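Local coordinates for protein CocE/NonD family hydrolase (Staphylococcus aureus subsp. aureus COL, PDB 3III) that probably cleaves ester or amide bonds as an alpha/beta-hydrolase of the CocE/NonD family, although its natural substrate is not established, at residues M71-Y76 against V123-S128; K53-I58 against S128-G133; L135-K140 against V168-V173. All coordinates share one frame; numbering follows the deposited sequence.

Contact 1 of 3, residues M71-Y76 against V123-S128. With PLM (palmitic acid), chain G.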
loop_
_atom_site.group_PDB
_atom_site.type_symbol
_atom_site.label_atom_id
_atom_site.label_comp_id
_atom_site.label_asym_id
_atom_site.label_seq_id
_atom_site.Cartn_x
_atom_site.Cartn_y
_atom_site.Cartn_z
HETATM N N MSE A 71 -9.367 9.681 14.240
HETATM C CA MSE A 71 -10.330 8.602 13.942
HETATM C C MSE A 71 -9.757 7.583 12.991
HETATM O O MSE A 71 -8.915 7.937 12.144
HETATM C CB MSE A 71 -11.573 9.192 13.294
HETATM C CG MSE A 71 -12.715 8.166 13.140
HETATM SE SE MSE A 71 -14.344 9.094 12.464
HETATM C CE MSE A 71 -14.723 10.199 14.052
ATOM N N SER A 72 -10.103 6.304 13.194
ATOM C CA SER A 72 -9.860 5.286 12.194
ATOM C C SER A 72 -11.085 4.399 12.070
ATOM O O SER A 72 -11.918 4.237 13.032
ATOM C CB SER A 72 -8.609 4.448 12.502
ATOM O OG SER A 72 -8.863 3.541 13.564
ATOM N N ALA A 73 -11.213 3.770 10.897
ATOM C CA ALA A 73 -12.369 2.892 10.629
ATOM C C ALA A 73 -12.021 1.710 9.714
ATOM O O ALA A 73 -11.340 1.849 8.703
ATOM C CB ALA A 73 -13.508 3.681 10.060
ATOM N N ASP A 74 -12.556 0.535 10.066
ATOM C CA ASP A 74 -12.365 -0.674 9.327
ATOM C C ASP A 74 -13.467 -1.673 9.696
ATOM O O ASP A 74 -14.377 -1.377 10.454
ATOM C CB ASP A 74 -10.972 -1.254 9.646
ATOM C CG ASP A 74 -10.789 -1.484 11.090
ATOM O OD1 ASP A 74 -11.412 -2.422 11.609
ATOM O OD2 ASP A 74 -10.107 -0.657 11.722
ATOM N N THR A 75 -13.400 -2.830 9.075
ATOM C CA THR A 75 -14.292 -3.932 9.366
ATOM C C THR A 75 -13.597 -5.134 10.010
ATOM O O THR A 75 -14.105 -6.242 9.988
ATOM C CB THR A 75 -15.038 -4.358 8.113
ATOM O OG1 THR A 75 -14.116 -4.731 7.103
ATOM C CG2 THR A 75 -15.979 -3.250 7.597
ATOM N N TYR A 76 -12.436 -4.903 10.613
ATOM C CA TYR A 76 -11.661 -5.979 11.240
ATOM C C TYR A 76 -11.997 -6.264 12.709
ATOM O O TYR A 76 -11.577 -7.281 13.226
ATOM C CB TYR A 76 -10.174 -5.656 11.134
ATOM C CG TYR A 76 -9.602 -5.606 9.752
ATOM C CD1 TYR A 76 -10.209 -6.229 8.670
ATOM C CD2 TYR A 76 -8.353 -5.045 9.541
ATOM C CE1 TYR A 76 -9.581 -6.214 7.403
ATOM C CE2 TYR A 76 -7.729 -5.070 8.282
ATOM C CZ TYR A 76 -8.333 -5.648 7.240
ATOM O OH TYR A 76 -7.684 -5.655 5.993
ATOM N N VAL A 123 -13.834 3.161 14.917
ATOM C CA VAL A 123 -15.092 2.922 14.230
ATOM C C VAL A 123 -15.114 1.505 13.669
ATOM O O VAL A 123 -14.186 1.086 12.964
ATOM C CB VAL A 123 -15.320 3.916 13.060
ATOM C CG1 VAL A 123 -16.664 3.621 12.374
ATOM C CG2 VAL A 123 -15.234 5.336 13.596
ATOM N N ALA A 124 -16.179 0.780 14.026
ATOM C CA ALA A 124 -16.563 -0.438 13.345
ATOM C C ALA A 124 -17.517 -0.079 12.209
ATOM O O ALA A 124 -18.639 0.348 12.444
ATOM C CB ALA A 124 -17.205 -1.421 14.321
ATOM N N LEU A 125 -17.067 -0.251 10.957
ATOM C CA LEU A 125 -17.888 0.101 9.799
ATOM C C LEU A 125 -18.997 -0.930 9.634
ATOM O O LEU A 125 -19.010 -2.001 10.297
ATOM C CB LEU A 125 -17.048 0.285 8.518
ATOM C CG LEU A 125 -16.130 1.522 8.596
ATOM C CD1 LEU A 125 -14.940 1.455 7.566
ATOM C CD2 LEU A 125 -16.944 2.769 8.435
ATOM N N ARG A 126 -19.936 -0.576 8.765
ATOM C CA ARG A 126 -21.124 -1.395 8.502
ATOM C C ARG A 126 -20.704 -2.829 8.172
ATOM O O ARG A 126 -19.763 -3.069 7.404
ATOM C CB ARG A 126 -21.914 -0.834 7.344
ATOM C CG ARG A 126 -23.265 -1.491 7.133
ATOM C CD ARG A 126 -23.959 -0.960 5.883
ATOM N NE ARG A 126 -24.276 0.462 5.971
ATOM C CZ ARG A 126 -25.498 0.979 6.021
ATOM N NH1 ARG A 126 -26.582 0.203 5.977
ATOM N NH2 ARG A 126 -25.655 2.297 6.093
ATOM N N GLY A 127 -21.468 -3.769 8.731
ATOM C CA GLY A 127 -21.215 -5.206 8.568
ATOM C C GLY A 127 -20.270 -5.836 9.587
ATOM O O GLY A 127 -20.126 -7.072 9.627
ATOM N N SER A 128 -19.604 -4.994 10.377
ATOM C CA SER A 128 -18.676 -5.436 11.387
ATOM C C SER A 128 -19.180 -5.072 12.775
ATOM O O SER A 128 -19.993 -4.170 12.969
ATOM C CB SER A 128 -17.272 -4.848 11.142
ATOM O OG SER A 128 -17.236 -3.460 11.475
HETATM C C1 PLM G . -4.245 -6.072 6.253
HETATM O O1 PLM G . -5.030 -5.148 6.053
HETATM O O2 PLM G . -3.044 -5.879 5.993
HETATM C C2 PLM G . -4.769 -7.379 6.756
HETATM C C3 PLM G . -3.662 -8.327 7.183
HETATM C C4 PLM G . -4.127 -9.620 7.853
HETATM C C5 PLM G . -2.984 -10.419 8.546
HETATM C C6 PLM G . -3.202 -11.950 8.700
HETATM C C7 PLM G . -3.005 -12.633 10.075
HETATM C C8 PLM G . -1.649 -13.338 10.349
HETATM O O HOH W 1 -12.957 -1.345 13.593
#

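Contact 2 of 3, residues K53-I58 against S128-G133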
loop_
_atom_site.group_PDB
_atom_site.type_symbol
_atom_site.label_atom_id
_atom_site.label_comp_id
_atom_site.label_asym_id
_atom_site.label_seq_id
_atom_site.Cartn_x
_atom_site.Cartn_y
_atom_site.Cartn_z
ATOM N N LYS A 53 -27.179 1.149 12.595
ATOM C CA LYS A 53 -26.266 1.574 13.644
ATOM C C LYS A 53 -24.844 1.093 13.423
ATOM O O LYS A 53 -24.629 -0.060 13.142
ATOM C CB LYS A 53 -26.809 1.128 15.003
ATOM C CG LYS A 53 -27.923 2.095 15.512
ATOM C CD LYS A 53 -28.514 1.579 16.790
ATOM C CE LYS A 53 -29.491 2.574 17.404
ATOM N NZ LYS A 53 -30.421 1.860 18.338
ATOM N N LEU A 54 -23.874 1.983 13.549
ATOM C CA LEU A 54 -22.464 1.612 13.560
ATOM C C LEU A 54 -21.963 1.739 14.989
ATOM O O LEU A 54 -22.360 2.688 15.724
ATOM C CB LEU A 54 -21.627 2.519 12.655
ATOM C CG LEU A 54 -21.345 1.996 11.255
ATOM C CD1 LEU A 54 -22.588 1.494 10.550
ATOM C CD2 LEU A 54 -20.570 3.019 10.451
ATOM N N TYR A 55 -21.120 0.802 15.375
ATOM C CA TYR A 55 -20.577 0.716 16.720
ATOM C C TYR A 55 -19.182 1.265 16.818
ATOM O O TYR A 55 -18.341 1.023 15.962
ATOM C CB TYR A 55 -20.654 -0.720 17.267
ATOM C CG TYR A 55 -22.105 -1.142 17.417
ATOM C CD1 TYR A 55 -22.743 -1.101 18.652
ATOM C CD2 TYR A 55 -22.831 -1.554 16.309
ATOM C CE1 TYR A 55 -24.102 -1.444 18.766
ATOM C CE2 TYR A 55 -24.151 -1.866 16.407
ATOM C CZ TYR A 55 -24.780 -1.817 17.632
ATOM O OH TYR A 55 -26.078 -2.198 17.712
ATOM N N ILE A 56 -18.933 2.007 17.882
ATOM C CA ILE A 56 -17.608 2.677 18.081
ATOM C C ILE A 56 -17.117 2.573 19.516
ATOM O O ILE A 56 -17.884 2.277 20.445
ATOM C CB ILE A 56 -17.674 4.213 17.730
ATOM C CG1 ILE A 56 -18.589 4.966 18.703
ATOM C CG2 ILE A 56 -18.260 4.401 16.347
ATOM C CD1 ILE A 56 -18.703 6.551 18.440
ATOM N N ASN A 57 -15.829 2.863 19.692
ATOM C CA ASN A 57 -15.264 3.194 20.986
ATOM C C ASN A 57 -14.701 4.602 20.930
ATOM O O ASN A 57 -14.155 5.019 19.915
ATOM C CB ASN A 57 -14.106 2.257 21.315
ATOM C CG ASN A 57 -14.526 0.807 21.393
ATOM O OD1 ASN A 57 -15.628 0.488 21.846
ATOM N ND2 ASN A 57 -13.612 -0.081 21.041
ATOM N N ILE A 58 -14.795 5.310 22.044
ATOM C CA ILE A 58 -14.236 6.637 22.180
ATOM C C ILE A 58 -13.261 6.668 23.366
ATOM O O ILE A 58 -13.641 6.387 24.491
ATOM C CB ILE A 58 -15.331 7.686 22.505
ATOM C CG1 ILE A 58 -16.454 7.723 21.452
ATOM C CG2 ILE A 58 -14.706 9.099 22.710
ATOM C CD1 ILE A 58 -17.769 8.478 21.937
ATOM N N SER A 128 -19.604 -4.994 10.377
ATOM C CA SER A 128 -18.676 -5.436 11.387
ATOM C C SER A 128 -19.180 -5.072 12.775
ATOM O O SER A 128 -19.993 -4.170 12.969
ATOM C CB SER A 128 -17.272 -4.848 11.142
ATOM O OG SER A 128 -17.236 -3.460 11.475
ATOM N N ASP A 129 -18.677 -5.822 13.737
ATOM C CA ASP A 129 -19.089 -5.741 15.128
ATOM C C ASP A 129 -20.576 -6.085 15.231
ATOM O O ASP A 129 -21.016 -7.059 14.625
ATOM C CB ASP A 129 -18.723 -4.403 15.761
ATOM C CG ASP A 129 -18.747 -4.469 17.257
ATOM O OD1 ASP A 129 -17.859 -5.136 17.829
ATOM O OD2 ASP A 129 -19.674 -3.909 17.874
ATOM N N LYS A 130 -21.351 -5.288 15.946
ATOM C CA LYS A 130 -22.766 -5.614 16.146
ATOM C C LYS A 130 -23.617 -5.207 14.934
ATOM O O LYS A 130 -24.797 -5.534 14.875
ATOM C CB LYS A 130 -23.245 -5.046 17.496
ATOM C CG LYS A 130 -22.517 -5.825 18.647
ATOM C CD LYS A 130 -22.775 -5.326 20.030
ATOM C CE LYS A 130 -21.884 -4.162 20.351
ATOM N NZ LYS A 130 -20.399 -4.502 20.253
ATOM N N SER A 131 -23.014 -4.551 13.939
ATOM C CA SER A 131 -23.715 -4.306 12.688
ATOM C C SER A 131 -23.691 -5.563 11.843
ATOM O O SER A 131 -22.623 -6.076 11.515
ATOM C CB SER A 131 -23.085 -3.169 11.872
ATOM O OG SER A 131 -23.693 -3.100 10.588
ATOM N N LYS A 132 -24.867 -6.029 11.445
ATOM C CA LYS A 132 -24.976 -7.165 10.530
ATOM C C LYS A 132 -25.501 -6.683 9.174
ATOM O O LYS A 132 -26.111 -7.450 8.429
ATOM C CB LYS A 132 -25.875 -8.297 11.096
ATOM C CG LYS A 132 -25.459 -8.862 12.439
ATOM C CD LYS A 132 -23.985 -9.315 12.467
ATOM C CE LYS A 132 -23.341 -9.249 13.880
ATOM N NZ LYS A 132 -21.905 -9.821 13.841
ATOM N N GLY A 133 -25.234 -5.420 8.846
ATOM C CA GLY A 133 -25.559 -4.861 7.516
ATOM C C GLY A 133 -24.563 -5.262 6.417
ATOM O O GLY A 133 -23.672 -6.063 6.645
HETATM O O HOH W 2 -20.546 -1.459 13.522
#

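Contact 3 of 3, residues L135-K140 against V168-V173. With PLM (palmitic acid), chain G.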
loop_
_atom_site.group_PDB
_atom_site.type_symbol
_atom_site.label_atom_id
_atom_site.label_comp_id
_atom_site.label_asym_id
_atom_site.label_seq_id
_atom_site.Cartn_x
_atom_site.Cartn_y
_atom_site.Cartn_z
ATOM N N LEU A 135 -21.598 -5.515 4.096
ATOM C CA LEU A 135 -20.163 -5.310 4.278
ATOM C C LEU A 135 -19.575 -5.352 2.885
ATOM O O LEU A 135 -19.347 -6.434 2.327
ATOM C CB LEU A 135 -19.550 -6.397 5.192
ATOM C CG LEU A 135 -18.177 -6.078 5.847
ATOM C CD1 LEU A 135 -17.824 -7.244 6.829
ATOM C CD2 LEU A 135 -17.063 -5.860 4.806
ATOM N N SER A 136 -19.362 -4.165 2.320
ATOM C CA SER A 136 -18.790 -3.992 0.997
ATOM C C SER A 136 -17.488 -3.205 1.134
ATOM O O SER A 136 -17.474 -1.966 1.143
ATOM C CB SER A 136 -19.767 -3.292 0.053
ATOM O OG SER A 136 -19.137 -3.150 -1.205
ATOM N N PRO A 137 -16.380 -3.907 1.305
ATOM C CA PRO A 137 -15.107 -3.252 1.600
ATOM C C PRO A 137 -14.650 -2.290 0.515
ATOM O O PRO A 137 -14.748 -2.601 -0.653
ATOM C CB PRO A 137 -14.111 -4.405 1.662
ATOM C CG PRO A 137 -14.893 -5.618 1.775
ATOM C CD PRO A 137 -16.263 -5.367 1.287
ATOM N N TRP A 138 -14.134 -1.126 0.914
ATOM C CA TRP A 138 -13.419 -0.246 -0.015
ATOM C C TRP A 138 -14.355 0.155 -1.146
ATOM O O TRP A 138 -14.024 0.037 -2.336
ATOM C CB TRP A 138 -12.121 -0.941 -0.490
ATOM C CG TRP A 138 -11.205 -1.308 0.605
ATOM C CD1 TRP A 138 -11.254 -0.831 1.893
ATOM C CD2 TRP A 138 -10.070 -2.200 0.569
ATOM N NE1 TRP A 138 -10.256 -1.365 2.630
ATOM C CE2 TRP A 138 -9.506 -2.204 1.848
ATOM C CE3 TRP A 138 -9.472 -2.987 -0.422
ATOM C CZ2 TRP A 138 -8.368 -2.961 2.177
ATOM C CZ3 TRP A 138 -8.309 -3.739 -0.093
ATOM C CH2 TRP A 138 -7.794 -3.733 1.190
ATOM N N SER A 139 -15.541 0.649 -0.747
ATOM C CA SER A 139 -16.567 1.090 -1.637
ATOM C C SER A 139 -17.039 2.490 -1.270
ATOM O O SER A 139 -16.805 2.972 -0.180
ATOM C CB SER A 139 -17.760 0.128 -1.558
ATOM O OG SER A 139 -18.346 0.132 -0.236
ATOM N N LYS A 140 -17.810 3.094 -2.146
ATOM C CA LYS A 140 -18.368 4.376 -1.869
ATOM C C LYS A 140 -19.411 4.299 -0.753
ATOM O O LYS A 140 -19.457 5.181 0.078
ATOM C CB LYS A 140 -19.037 4.961 -3.104
ATOM C CG LYS A 140 -19.537 6.412 -2.839
ATOM C CD LYS A 140 -19.990 7.027 -4.123
ATOM C CE LYS A 140 -20.470 8.423 -3.924
ATOM N NZ LYS A 140 -20.917 9.018 -5.150
ATOM N N VAL A 168 -3.403 2.402 9.085
ATOM C CA VAL A 168 -2.610 1.603 8.136
ATOM C C VAL A 168 -3.512 0.622 7.408
ATOM O O VAL A 168 -4.464 0.080 8.013
ATOM C CB VAL A 168 -1.501 0.816 8.920
ATOM C CG1 VAL A 168 -0.661 -0.042 7.996
ATOM C CG2 VAL A 168 -0.597 1.874 9.701
ATOM N N SER A 169 -3.167 0.377 6.149
ATOM C CA SER A 169 -3.717 -0.695 5.310
ATOM C C SER A 169 -5.227 -0.427 5.119
ATOM O O SER A 169 -5.579 0.606 4.581
ATOM C CB SER A 169 -3.402 -2.068 5.904
ATOM O OG SER A 169 -3.872 -3.083 5.024
ATOM N N TYR A 170 -6.126 -1.312 5.539
ATOM C CA TYR A 170 -7.596 -1.058 5.366
ATOM C C TYR A 170 -7.954 0.334 5.963
ATOM O O TYR A 170 -8.732 1.086 5.386
ATOM C CB TYR A 170 -8.412 -2.124 6.091
ATOM C CG TYR A 170 -9.863 -2.275 5.733
ATOM C CD1 TYR A 170 -10.322 -3.479 5.197
ATOM C CD2 TYR A 170 -10.805 -1.281 6.017
ATOM C CE1 TYR A 170 -11.674 -3.670 4.895
ATOM C CE2 TYR A 170 -12.169 -1.445 5.705
ATOM C CZ TYR A 170 -12.587 -2.658 5.133
ATOM O OH TYR A 170 -13.937 -2.843 4.850
ATOM N N LEU A 171 -7.334 0.674 7.101
ATOM C CA LEU A 171 -7.544 1.932 7.786
ATOM C C LEU A 171 -7.036 3.161 6.996
ATOM O O LEU A 171 -7.373 4.309 7.337
ATOM C CB LEU A 171 -6.970 1.888 9.214
ATOM C CG LEU A 171 -7.507 0.827 10.215
ATOM C CD1 LEU A 171 -7.219 -0.595 9.866
ATOM C CD2 LEU A 171 -6.905 1.194 11.595
ATOM N N ALA A 172 -6.141 2.930 6.035
ATOM C CA ALA A 172 -5.678 3.934 5.072
ATOM C C ALA A 172 -6.562 3.990 3.834
ATOM O O ALA A 172 -6.923 5.093 3.359
ATOM C CB ALA A 172 -4.199 3.681 4.674
ATOM N N VAL A 173 -6.929 2.820 3.291
ATOM C CA VAL A 173 -7.769 2.788 2.073
ATOM C C VAL A 173 -9.105 3.513 2.336
ATOM O O VAL A 173 -9.575 4.312 1.510
ATOM C CB VAL A 173 -8.075 1.337 1.604
ATOM C CG1 VAL A 173 -8.988 1.332 0.313
ATOM C CG2 VAL A 173 -6.799 0.522 1.402
HETATM C C1 PLM G . -4.245 -6.072 6.253
HETATM O O1 PLM G . -5.030 -5.148 6.053
HETATM O O2 PLM G . -3.044 -5.879 5.993
HETATM C C2 PLM G . -4.769 -7.379 6.756
HETATM C C3 PLM G . -3.662 -8.327 7.183
HETATM C C4 PLM G . -4.127 -9.620 7.853
HETATM C C5 PLM G . -2.984 -10.419 8.546
HETATM C C6 PLM G . -3.202 -11.950 8.700
HETATM C C7 PLM G . -3.005 -12.633 10.075
HETATM C C8 PLM G . -1.649 -13.338 10.349
#

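Contact 1 of 3, residues M71-Y76 against V123-S128
A73 lies beside V123 and D74 beside A124 in parallel register, as neighbouring strands 67-74 and 119-124 reach their C-terminal ends in the central sheet of an alpha/beta-hydrolase domain. V123 N donates to S72 O at 2.9 Å, D74 N makes a weak, longer bond to V123 O, and L125 N reaches D74 O at 3.0 Å in a nearly straight line (178° at the hydrogen).

On one sheet face, A73 CB touches V123 CB at 3.5 Å and L125 CD1 at 3.6 Å. Alanine's short side chain lets the branched V123 and L125 close in; A73 itself packs on Y146 of helix 140-154, while L125 touches T174 of helix 170-179. The valine's CG2 also meets CG of M71, modelled as selenomethionine, at 3.8 Å; this long, flexible chain runs on to Y146 and A153.

Beyond the strand ends the second segment makes a type II turn, L125 to S128, with G127 at a positive phi that suits glycine. S128 OG, held between its own backbone N and carbonyl carbon (chi1 74°), donates to L125 O, which also accepts from S128 N. S128 CB then rests against T75 CA, while T75 CG2 packs across L125 CB.

D74 faces the other side. Its OD1 takes Y76 N through the anti lone pair, forming an Asx turn, and meets a water that also lies 2.8 Å from V123 O; OD2 pairs with K122. The turn leads into Y76, whose hydroxyl donates to palmitic acid O1 at 2.7 Å. Thus a buried carboxylate, probably kept ionised by its lysine, shapes the loop that presents Y76 to the bound acid. Y76 is placed as the oxyanion-hole tyrosine is in the related cocaine esterase, and may serve the same purpose here.

Contact 2 of 3, residues K53-I58 against S128-G133
Y55 and K130 meet by a CH-pi contact. K130 CB sits over one face of the tyrosine ring, 3.6 Å from its centroid and 15° off the ring normal, displaced toward the CE2 and CZ rim. The lysine chain crosses the ring at about a right angle, and its bend at chi3 (-83°) brings CE within 3.6 Å of Y55 CD1. A long aliphatic chain with a charged end suits this surface position: its methylenes cover the aromatic face while the ammonium keeps to polar company.

That ammonium provides the ionic part. A further bend at chi4 (-59°) turns K130 NZ to D129 OD2, which it bridges at 2.6 Å, entering on the syn side close to the carboxylate plane; NZ forms a second salt bridge with D43 of strand 36-47.

Strand 53-60 runs antiparallel to strand 119-124 in the mixed central sheet of the alpha/beta-hydrolase domain, and the loop leaving the latter strand folds back against its neighbour. The fold-back is a type II' turn, S128 to S131, closed by S131 N to S128 O at 3.2 Å. D129 takes its second position with positive phi, a conformation commonly filled by glycine.

Water supplies a polar tie across the two backbones, accepting from Y55 N at 3.0 Å and donating to S128 O at 2.8 Å. Van der Waals contacts add the last touches: D129 OD2 lies 3.4 Å from Y55 CB, and S131 CB lies 3.7 Å from K53 O, where the small serine fits with its hydroxyl bonded to E52 and to G127 N.

Contact 3 of 3, residues L135-K140 against V168-V173
W138 drives its indole edge into the face of Y170, and this is the tight part of the contact. NE1 stands 3.1 Å above the tyrosine plane, over the ring centre, with the two planes inclined at 52°; the edge-to-face arrangement sets the polar N-H side of the indole against the pi cloud. From the helix, V173 CG1 covers one face of the five-membered ring, 3.5 Å from its centroid, and a beta-branched valine brings its CB and CG2 near the same indole. Y170 reaches the tryptophan because its ring is trans to the backbone N (chi1 -163°), while W138 itself has a left-handed helical backbone conformation. W217 stacks on the indole as well.

Y170 and V173 lie in the first turn of helix 170-179, just after a sharp turn at S169. The strained positive phi of S169 (63°), between strand 162-168 and the helix, is that of the nucleophile elbow of alpha/beta-hydrolases. S169 OG donates to palmitic acid O1 at 2.6 Å and is also bonded to H274 NE2, so it is probably the catalytic serine.

Away from the indole the contact is slighter. P137 meets Y170 mainly near its hydroxyl, with P137 CB 3.6 Å from Y170 OH, and L135 CD2 is 4.3 Å from Y170 OH; the hydroxyl's main polar partner is E142. Farther out, the partly exposed S136 lends its carbonyl O to S139 OG at 2.7 Å, and S139 also caps E142 N, starting helix 140-154 where K140 meets solvent.

Contacts 1 and 3 are buried, whereas contact 2 lies at the surface. Contacts 1 and 2 share strand 119-124 and its outgoing loop: contact 1 binds that strand to 67-74, and contact 2 lays the loop, from their common S128 onward, against strand 53-60, with A124 N probably bonded to Y55 O between them. Contact 1 combines backbone ladder bonds and small aliphatic side chains with a buried charge pair; contact 2 sets a salt-bridged lysine on an aromatic face; contact 3 is an aromatic pair with a valine on the indole. T75 and Y170 hydroxyls join contacts 1 and 3 weakly, and both converge on palmitic acid, gripping one oxygen from Y76 and S169.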